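Local atomic coordinates of two-domain protein containing predicted PHP-like metal-dependent phosphoesterase (Bacteroides vulgatus ATCC 8482, PDB entry 3E38), a protein that binds three zinc ions in a PHP-like domain joined to an Ig-like domain and is probably a metal-dependent phosphoesterase, perhaps a 5'-3' exonuclease acting on DNA or RNA. Residues B[25-30]-B[71-76]; B[164-169]-B[185-190]; B[212-217]-B[233-238]. All blocks are in the same frame, centred on the assembly; numbering follows the deposited sequence.

How the contacts relate
All three contacts are buried within the PHP-like domain, but at different depths: the centre of contact 3 lies about 4 Å from the chain centre, that of contact 2 about 10 Å and that of contact 1 about 22 Å. Contact 1 joins a zinc-binding loop to a helix mainly by apolar touching, with no direct hydrogen bond between its segments, though Glu55 bridges them; its outer edge meets a second subunit. Contacts 2 and 3 are backbone-bonded strand pairs of one mixed sheet, parallel and antiparallel respectively. Their centres are about 10 Å apart, and they touch where Met189 O meets Thr235 OG1 at 2.7 Å and Val168 CG2 packs on Ala237 CB at 3.4 Å.

Contact 1. Residues B[25-30]-B[71-76]; sequences MHSVFS and NRSFDL. With ZN (zinc ion), chain I.
Phe29, in the loop that follows strand 17-22, packs against the first turn of helix 72-83 in a buried apolar contact, with no hydrogen bond between the two segments. The ring meets Leu76 CD1 with CZ (3.5 Å) and Arg72 CG with CE2 (3.6 Å), and its CG lies 4.0 Å from Ser73 CB. With CG anti to its own carbonyl carbon (chi1 -79°), the ring reaches across Ser73 to Leu76, whose side chain it crosses at about a right angle. A large flat side chain suits this place because it can touch residues one turn apart. Arg72 offers its aliphatic CG to the ring, while its guanidinium, turned 79° from the ring plane, forms a salt bridge through NE with Asp65 of the second subunit.

The loop belongs to the metal site of the PHP-like domain: His26 NE2 binds a zinc ion at 2.2 Å, whose ligands include His24, Glu93, Asp194 and a water. Across the imidazole, ND1 donates to Ser30 OG at 3.2 Å, in the ring plane, which limits rotation of the ring. Ser27 to Ser30 form a type I turn, and Ser27 OG accepts from Phe29 N at 3.3 Å as an ST turn. Ser27 on the loop and Ser73 on the helix are small enough for Ser27 OG to come within 3.7 Å of Ser73 CB, and both hydroxyls hydrogen-bond to Glu55 OE2.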
loop_
_atom_site.group_PDB
_atom_site.type_symbol
_atom_site.label_atom_id
_atom_site.label_comp_id
_atom_site.label_asym_id
_atom_site.label_seq_id
_atom_site.Cartn_x
_atom_site.Cartn_y
_atom_site.Cartn_z
HETATM N N MSE B 25 25.945 -1.393 -8.232
HETATM C CA MSE B 25 25.321 -2.228 -7.237
HETATM C C MSE B 25 26.276 -3.307 -6.780
HETATM O O MSE B 25 27.306 -3.543 -7.420
HETATM C CB MSE B 25 24.056 -2.837 -7.810
HETATM C CG MSE B 25 24.291 -3.821 -8.904
HETATM SE SE MSE B 25 22.627 -4.345 -9.797
HETATM C CE MSE B 25 22.135 -2.608 -10.400
ATOM N N HIS B 26 25.844 -3.993 -5.726
ATOM C CA HIS B 26 26.642 -4.999 -5.021
ATOM C C HIS B 26 25.963 -6.267 -4.605
ATOM O O HIS B 26 24.772 -6.304 -4.413
ATOM C CB HIS B 26 27.220 -4.359 -3.770
ATOM C CG HIS B 26 28.032 -3.142 -4.065
ATOM N ND1 HIS B 26 29.391 -3.183 -4.289
ATOM C CD2 HIS B 26 27.661 -1.853 -4.207
ATOM C CE1 HIS B 26 29.826 -1.956 -4.519
ATOM N NE2 HIS B 26 28.791 -1.128 -4.457
ATOM N N SER B 27 26.781 -7.320 -4.535
ATOM C CA SER B 27 26.342 -8.657 -4.109
ATOM C C SER B 27 27.264 -9.125 -2.987
ATOM O O SER B 27 28.138 -8.409 -2.560
ATOM C CB SER B 27 26.334 -9.682 -5.245
ATOM O OG SER B 27 27.636 -10.187 -5.596
ATOM N N VAL B 28 27.023 -10.326 -2.502
ATOM C CA VAL B 28 27.815 -10.888 -1.425
ATOM C C VAL B 28 29.298 -11.139 -1.825
ATOM O O VAL B 28 30.114 -11.581 -1.003
ATOM C CB VAL B 28 27.203 -12.275 -0.945
ATOM C CG1 VAL B 28 25.907 -12.064 -0.170
ATOM C CG2 VAL B 28 27.031 -13.216 -2.101
ATOM N N PHE B 29 29.604 -10.866 -3.098
ATOM C CA PHE B 29 30.932 -11.095 -3.685
ATOM C C PHE B 29 31.798 -9.872 -3.403
ATOM O O PHE B 29 32.987 -9.853 -3.659
ATOM C CB PHE B 29 30.851 -11.541 -5.146
ATOM C CG PHE B 29 30.512 -13.022 -5.305
ATOM C CD1 PHE B 29 29.213 -13.471 -5.260
ATOM C CD2 PHE B 29 31.493 -13.946 -5.529
ATOM C CE1 PHE B 29 28.914 -14.813 -5.364
ATOM C CE2 PHE B 29 31.215 -15.300 -5.623
ATOM C CZ PHE B 29 29.901 -15.726 -5.564
ATOM N N SER B 30 31.142 -8.859 -2.835
ATOM C CA SER B 30 31.834 -7.727 -2.166
ATOM C C SER B 30 31.092 -7.538 -0.850
ATOM O O SER B 30 31.020 -8.472 -0.069
ATOM C CB SER B 30 31.977 -6.398 -2.955
ATOM O OG SER B 30 30.787 -5.984 -3.579
ATOM N N ASN B 71 35.793 -11.469 -11.309
ATOM C CA ASN B 71 34.891 -11.581 -12.458
ATOM C C ASN B 71 33.715 -12.481 -12.109
ATOM O O ASN B 71 32.735 -12.572 -12.819
ATOM C CB ASN B 71 35.645 -12.139 -13.662
ATOM C CG ASN B 71 36.752 -11.243 -14.125
ATOM O OD1 ASN B 71 36.531 -10.056 -14.366
ATOM N ND2 ASN B 71 37.947 -11.808 -14.324
ATOM N N ARG B 72 33.821 -13.134 -10.969
ATOM C CA ARG B 72 32.834 -14.179 -10.622
ATOM C C ARG B 72 31.326 -13.735 -10.466
ATOM O O ARG B 72 30.422 -14.466 -10.881
ATOM C CB ARG B 72 33.325 -14.923 -9.380
ATOM C CG ARG B 72 32.483 -16.107 -8.946
ATOM C CD ARG B 72 32.421 -17.176 -9.955
ATOM N NE ARG B 72 31.694 -18.326 -9.391
ATOM C CZ ARG B 72 31.166 -19.312 -10.096
ATOM N NH1 ARG B 72 31.255 -19.299 -11.415
ATOM N NH2 ARG B 72 30.512 -20.290 -9.472
ATOM N N SER B 73 31.014 -12.589 -9.864
ATOM C CA SER B 73 29.585 -12.283 -9.694
ATOM C C SER B 73 28.949 -12.020 -11.075
ATOM O O SER B 73 27.842 -12.423 -11.347
ATOM C CB SER B 73 29.363 -11.152 -8.704
ATOM O OG SER B 73 30.077 -10.018 -9.070
ATOM N N PHE B 74 29.726 -11.446 -11.966
ATOM C CA PHE B 74 29.277 -11.219 -13.345
ATOM C C PHE B 74 29.001 -12.560 -14.005
ATOM O O PHE B 74 28.005 -12.789 -14.652
ATOM C CB PHE B 74 30.347 -10.427 -14.124
ATOM C CG PHE B 74 30.116 -10.358 -15.618
ATOM C CD1 PHE B 74 29.369 -9.316 -16.180
ATOM C CD2 PHE B 74 30.708 -11.276 -16.461
ATOM C CE1 PHE B 74 29.171 -9.238 -17.512
ATOM C CE2 PHE B 74 30.532 -11.195 -17.803
ATOM C CZ PHE B 74 29.733 -10.183 -18.337
ATOM N N ASP B 75 29.912 -13.472 -13.824
ATOM C CA ASP B 75 29.782 -14.775 -14.453
ATOM C C ASP B 75 28.485 -15.431 -14.026
ATOM O O ASP B 75 27.778 -16.062 -14.816
ATOM C CB ASP B 75 30.974 -15.690 -14.088
ATOM C CG ASP B 75 32.290 -15.304 -14.792
ATOM O OD1 ASP B 75 32.339 -14.371 -15.648
ATOM O OD2 ASP B 75 33.304 -15.968 -14.470
ATOM N N LEU B 76 28.157 -15.275 -12.762
ATOM C CA LEU B 76 26.956 -15.946 -12.187
ATOM C C LEU B 76 25.622 -15.368 -12.648
ATOM O O LEU B 76 24.578 -15.999 -12.548
ATOM C CB LEU B 76 27.003 -15.871 -10.653
ATOM C CG LEU B 76 28.036 -16.776 -9.998
ATOM C CD1 LEU B 76 28.274 -16.411 -8.560
ATOM C CD2 LEU B 76 27.554 -18.259 -10.136
HETATM ZN ZN ZN I . 29.334 1.019 -4.284
HETATM O O HOH W 1 30.009 2.989 -3.911
#

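Contact 2. Residues B[164-169]-B[185-190]; sequences HGIEVA and KNLTMI
Four backbone hydrogen bonds join strands 165-167 and 188-190 as parallel neighbours. Thr188 N donates to His164 O at 2.9 Å, nearly straight at 172° and on a lone pair; Val168 N closes the other end on Ile190 O at 2.8 Å. Between them, Ile166 donates to Thr188 O and accepts from Ile190 N. Helix 176-185 links the strands, a beta-alpha-beta crossover in the mixed sheet of the PHP-like domain. Gly165 suits its place because a beta carbon would clash with Thr188 O. Glu167 CG passes 4.1 Å from Ile190 CG2, while its carboxylate accepts from Thr192 OG1 and from ND1 of His24, a zinc ligand, and so probably orients that imidazole. On the face turned to helix 176-185 the apolar side chains pack: Ile166 CD1 meets Leu187 CD1 at 3.8 Å, and Val168 CG1 touches Met189 CB at 4.1 Å. An alanine in place of Val168 would remove both methyls and is likely to open a gap beside Met189 CB and Ala237. Val168 CG2, between its own backbone N and carbonyl carbon, also sits 3.4 Å from Ile190 O.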
loop_
_atom_site.group_PDB
_atom_site.type_symbol
_atom_site.label_atom_id
_atom_site.label_comp_id
_atom_site.label_asym_id
_atom_site.label_seq_id
_atom_site.Cartn_x
_atom_site.Cartn_y
_atom_site.Cartn_z
ATOM N N HIS B 164 34.479 9.990 -17.216
ATOM C CA HIS B 164 33.531 10.267 -18.303
ATOM C C HIS B 164 32.169 10.758 -17.780
ATOM O O HIS B 164 31.336 11.328 -18.513
ATOM C CB HIS B 164 33.385 9.028 -19.172
ATOM C CG HIS B 164 34.698 8.480 -19.629
ATOM N ND1 HIS B 164 35.207 7.282 -19.177
ATOM C CD2 HIS B 164 35.627 8.995 -20.473
ATOM C CE1 HIS B 164 36.389 7.079 -19.730
ATOM N NE2 HIS B 164 36.668 8.104 -20.520
ATOM N N GLY B 165 31.983 10.531 -16.489
ATOM C CA GLY B 165 30.772 10.930 -15.804
ATOM C C GLY B 165 30.964 11.034 -14.331
ATOM O O GLY B 165 32.050 10.767 -13.793
ATOM N N ILE B 166 29.901 11.493 -13.701
ATOM C CA ILE B 166 29.835 11.618 -12.245
ATOM C C ILE B 166 28.448 11.289 -11.819
ATOM O O ILE B 166 27.504 11.634 -12.511
ATOM C CB ILE B 166 30.089 13.041 -11.768
ATOM C CG1 ILE B 166 31.326 13.601 -12.429
ATOM C CG2 ILE B 166 30.222 13.114 -10.231
ATOM C CD1 ILE B 166 31.606 15.042 -11.986
ATOM N N GLU B 167 28.346 10.564 -10.714
ATOM C CA GLU B 167 27.060 10.290 -10.091
ATOM C C GLU B 167 26.532 11.583 -9.499
ATOM O O GLU B 167 27.216 12.263 -8.698
ATOM C CB GLU B 167 27.179 9.237 -9.006
ATOM C CG GLU B 167 27.339 7.845 -9.556
ATOM C CD GLU B 167 27.327 6.769 -8.454
ATOM O OE1 GLU B 167 27.618 7.135 -7.285
ATOM O OE2 GLU B 167 27.078 5.570 -8.769
ATOM N N VAL B 168 25.351 11.970 -9.972
ATOM C CA VAL B 168 24.661 13.214 -9.501
ATOM C C VAL B 168 23.635 12.819 -8.450
ATOM O O VAL B 168 23.070 13.644 -7.714
ATOM C CB VAL B 168 23.990 14.046 -10.631
ATOM C CG1 VAL B 168 25.085 14.756 -11.489
ATOM C CG2 VAL B 168 22.969 13.189 -11.464
ATOM N N ALA B 169 23.449 11.515 -8.388
ATOM C CA ALA B 169 22.522 10.912 -7.452
ATOM C C ALA B 169 22.841 9.437 -7.219
ATOM O O ALA B 169 22.969 8.676 -8.146
ATOM C CB ALA B 169 21.102 11.116 -7.930
ATOM N N LYS B 185 32.336 20.571 -17.233
ATOM C CA LYS B 185 33.377 19.665 -17.741
ATOM C C LYS B 185 32.888 18.729 -18.849
ATOM O O LYS B 185 33.600 17.848 -19.318
ATOM C CB LYS B 185 33.971 18.918 -16.534
ATOM C CG LYS B 185 34.986 19.817 -15.820
ATOM C CD LYS B 185 35.192 19.604 -14.307
ATOM C CE LYS B 185 36.269 20.655 -13.806
ATOM N NZ LYS B 185 36.223 21.079 -12.347
ATOM N N ASN B 186 31.639 18.925 -19.237
ATOM C CA ASN B 186 31.003 18.151 -20.313
ATOM C C ASN B 186 30.943 16.645 -20.067
ATOM O O ASN B 186 31.300 15.841 -20.931
ATOM C CB ASN B 186 31.742 18.398 -21.633
ATOM C CG ASN B 186 30.919 17.979 -22.838
ATOM O OD1 ASN B 186 29.695 17.880 -22.760
ATOM N ND2 ASN B 186 31.579 17.736 -23.951
ATOM N N LEU B 187 30.480 16.269 -18.884
ATOM C CA LEU B 187 30.428 14.874 -18.506
ATOM C C LEU B 187 29.008 14.357 -18.478
ATOM O O LEU B 187 28.020 15.106 -18.479
ATOM C CB LEU B 187 31.067 14.663 -17.130
ATOM C CG LEU B 187 32.499 15.185 -16.966
ATOM C CD1 LEU B 187 32.855 15.456 -15.538
ATOM C CD2 LEU B 187 33.484 14.201 -17.554
ATOM N N THR B 188 28.951 13.039 -18.421
ATOM C CA THR B 188 27.679 12.291 -18.371
ATOM C C THR B 188 27.141 12.237 -16.959
ATOM O O THR B 188 27.833 11.780 -16.076
ATOM C CB THR B 188 27.870 10.900 -18.918
ATOM O OG1 THR B 188 28.331 11.044 -20.265
ATOM C CG2 THR B 188 26.567 10.070 -18.880
HETATM N N MSE B 189 25.919 12.753 -16.760
HETATM C CA MSE B 189 25.255 12.709 -15.445
HETATM C C MSE B 189 24.671 11.332 -15.266
HETATM O O MSE B 189 23.959 10.834 -16.129
HETATM C CB MSE B 189 24.156 13.754 -15.322
HETATM C CG MSE B 189 24.665 15.166 -15.530
HETATM SE SE MSE B 189 23.249 16.379 -15.227
HETATM C CE MSE B 189 24.065 17.948 -16.174
ATOM N N ILE B 190 25.052 10.742 -14.144
ATOM C CA ILE B 190 24.690 9.382 -13.764
ATOM C C ILE B 190 23.865 9.277 -12.493
ATOM O O ILE B 190 24.044 10.002 -11.540
ATOM C CB ILE B 190 25.944 8.490 -13.547
ATOM C CG1 ILE B 190 26.760 8.331 -14.815
ATOM C CG2 ILE B 190 25.513 7.048 -13.107
ATOM C CD1 ILE B 190 26.091 7.474 -15.882
#

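Contact 3. Residues B[212-217]-B[233-238]; sequences TMTFVF and RRTAAY
The guanidinium of Arg234 donates through NH1 to a backbone carbonyl across the strand pair, Phe217 O at 2.9 Å, with the N-H nearly straight at 168° and the oxygen in the guanidinium plane. The pair is an antiparallel part of the mixed sheet of the PHP-like domain, with strand 213-217 lying between strands 17-22 and 235-238. The bend at chi3 (-58°) turns the guanidinium of Arg234 back to that oxygen, and its NH2 forms a salt bridge with Glu228 of helix 223-231. An arginine suits this place, its long chain packing along Phe217 while its end serves two acceptors. Met213 with Tyr238 and Phe215 with Ala236 are hydrogen-bonded pairs, each with two backbone bonds; the shortest, Phe215 N to Ala236 O, is 2.7 Å. Phe217 N adds a further bond to Arg234 O.

On the face bearing Met213, Phe215 and Tyr238, the apolar side chains gather. Tyr238 CB lies over one face of the Phe215 ring, 4.2 Å from its centroid, a CH-pi contact, while the two ring planes stand 36° apart. Met213 runs alongside Tyr238, its CG at the tyrosine ring edge. The other face carries Thr214 and Thr235, whose hydroxyls bond to carbonyls of strand 188-192, those of Gly191 and Met189. Threonine suits both places by giving a hydroxyl on one branch and a methyl on the other: Thr214 CG2 touches Thr235 CB at 3.7 Å.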
loop_
_atom_site.group_PDB
_atom_site.type_symbol
_atom_site.label_atom_id
_atom_site.label_comp_id
_atom_site.label_asym_id
_atom_site.label_seq_id
_atom_site.Cartn_x
_atom_site.Cartn_y
_atom_site.Cartn_z
ATOM N N THR B 212 16.925 4.690 -7.412
ATOM C CA THR B 212 17.611 5.749 -8.156
ATOM C C THR B 212 18.253 5.113 -9.372
ATOM O O THR B 212 18.845 4.047 -9.315
ATOM C CB THR B 212 18.629 6.444 -7.257
ATOM O OG1 THR B 212 17.893 7.046 -6.195
ATOM C CG2 THR B 212 19.439 7.504 -7.994
HETATM N N MSE B 213 18.077 5.738 -10.503
HETATM C CA MSE B 213 18.570 5.127 -11.718
HETATM C C MSE B 213 18.900 6.121 -12.789
HETATM O O MSE B 213 18.832 7.303 -12.580
HETATM C CB MSE B 213 17.492 4.183 -12.264
HETATM C CG MSE B 213 16.231 4.911 -12.753
HETATM SE SE MSE B 213 14.836 3.669 -13.361
HETATM C CE MSE B 213 14.394 2.929 -11.608
ATOM N N THR B 214 19.275 5.606 -13.953
ATOM C CA THR B 214 19.618 6.476 -15.108
ATOM C C THR B 214 18.806 6.160 -16.341
ATOM O O THR B 214 18.669 5.008 -16.761
ATOM C CB THR B 214 21.122 6.398 -15.511
ATOM O OG1 THR B 214 21.943 6.665 -14.386
ATOM C CG2 THR B 214 21.463 7.363 -16.614
ATOM N N PHE B 215 18.191 7.200 -16.866
ATOM C CA PHE B 215 17.536 7.100 -18.158
ATOM C C PHE B 215 18.615 7.311 -19.225
ATOM O O PHE B 215 19.324 8.359 -19.234
ATOM C CB PHE B 215 16.411 8.133 -18.361
ATOM C CG PHE B 215 15.226 7.930 -17.493
ATOM C CD1 PHE B 215 15.027 6.720 -16.856
ATOM C CD2 PHE B 215 14.239 8.912 -17.406
ATOM C CE1 PHE B 215 13.917 6.520 -16.050
ATOM C CE2 PHE B 215 13.104 8.719 -16.614
ATOM C CZ PHE B 215 12.949 7.527 -15.936
ATOM N N VAL B 216 18.752 6.307 -20.094
ATOM C CA VAL B 216 19.713 6.333 -21.205
ATOM C C VAL B 216 18.982 6.355 -22.552
ATOM O O VAL B 216 18.200 5.450 -22.880
ATOM C CB VAL B 216 20.719 5.137 -21.153
ATOM C CG1 VAL B 216 21.820 5.270 -22.226
ATOM C CG2 VAL B 216 21.378 5.011 -19.765
ATOM N N PHE B 217 19.265 7.394 -23.336
ATOM C CA PHE B 217 18.618 7.572 -24.651
ATOM C C PHE B 217 19.516 7.035 -25.755
ATOM O O PHE B 217 20.383 7.722 -26.314
ATOM C CB PHE B 217 18.226 9.024 -24.872
ATOM C CG PHE B 217 17.518 9.629 -23.698
ATOM C CD1 PHE B 217 16.191 9.345 -23.453
ATOM C CD2 PHE B 217 18.191 10.460 -22.820
ATOM C CE1 PHE B 217 15.547 9.897 -22.364
ATOM C CE2 PHE B 217 17.546 11.000 -21.760
ATOM C CZ PHE B 217 16.221 10.715 -21.528
ATOM N N ARG B 233 26.757 11.593 -23.528
ATOM C CA ARG B 233 26.026 12.164 -22.378
ATOM C C ARG B 233 24.502 12.222 -22.498
ATOM O O ARG B 233 23.840 13.103 -21.931
ATOM C CB ARG B 233 26.541 13.571 -22.125
ATOM C CG ARG B 233 28.062 13.679 -22.183
ATOM C CD ARG B 233 28.450 15.119 -22.488
ATOM N NE ARG B 233 27.869 15.547 -23.765
ATOM C CZ ARG B 233 28.439 15.391 -24.965
ATOM N NH1 ARG B 233 29.632 14.814 -25.092
ATOM N NH2 ARG B 233 27.809 15.817 -26.055
ATOM N N ARG B 234 23.977 11.259 -23.229
ATOM C CA ARG B 234 22.546 11.150 -23.530
ATOM C C ARG B 234 21.860 10.323 -22.460
ATOM O O ARG B 234 21.374 9.199 -22.652
ATOM C CB ARG B 234 22.339 10.599 -24.939
ATOM C CG ARG B 234 21.203 11.293 -25.645
ATOM C CD ARG B 234 20.975 10.789 -27.049
ATOM N NE ARG B 234 22.150 10.915 -27.912
ATOM C CZ ARG B 234 22.885 9.896 -28.342
ATOM N NH1 ARG B 234 22.595 8.646 -27.993
ATOM N NH2 ARG B 234 23.912 10.131 -29.141
ATOM N N THR B 235 21.868 10.969 -21.302
ATOM C CA THR B 235 21.316 10.469 -20.027
ATOM C C THR B 235 20.595 11.543 -19.236
ATOM O O THR B 235 20.709 12.759 -19.483
ATOM C CB THR B 235 22.455 9.994 -19.065
ATOM O OG1 THR B 235 23.288 11.126 -18.706
ATOM C CG2 THR B 235 23.366 8.902 -19.717
ATOM N N ALA B 236 19.871 11.044 -18.253
ATOM C CA ALA B 236 19.212 11.844 -17.200
ATOM C C ALA B 236 19.090 10.955 -15.994
ATOM O O ALA B 236 18.740 9.769 -16.117
ATOM C CB ALA B 236 17.831 12.361 -17.623
ATOM N N ALA B 237 19.432 11.504 -14.840
ATOM C CA ALA B 237 19.283 10.789 -13.567
ATOM C C ALA B 237 17.859 10.974 -12.964
ATOM O O ALA B 237 17.318 12.055 -12.856
ATOM C CB ALA B 237 20.377 11.204 -12.572
ATOM N N TYR B 238 17.291 9.852 -12.589
ATOM C CA TYR B 238 15.976 9.751 -11.997
ATOM C C TYR B 238 16.116 9.346 -10.559
ATOM O O TYR B 238 16.474 8.231 -10.232
ATOM C CB TYR B 238 15.175 8.722 -12.749
ATOM C CG TYR B 238 13.736 8.582 -12.301
ATOM C CD1 TYR B 238 12.989 9.678 -11.883
ATOM C CD2 TYR B 238 13.095 7.351 -12.373
ATOM C CE1 TYR B 238 11.693 9.532 -11.502
ATOM C CE2 TYR B 238 11.806 7.219 -12.009
ATOM C CZ TYR B 238 11.095 8.292 -11.576
ATOM O OH TYR B 238 9.747 8.122 -11.217
#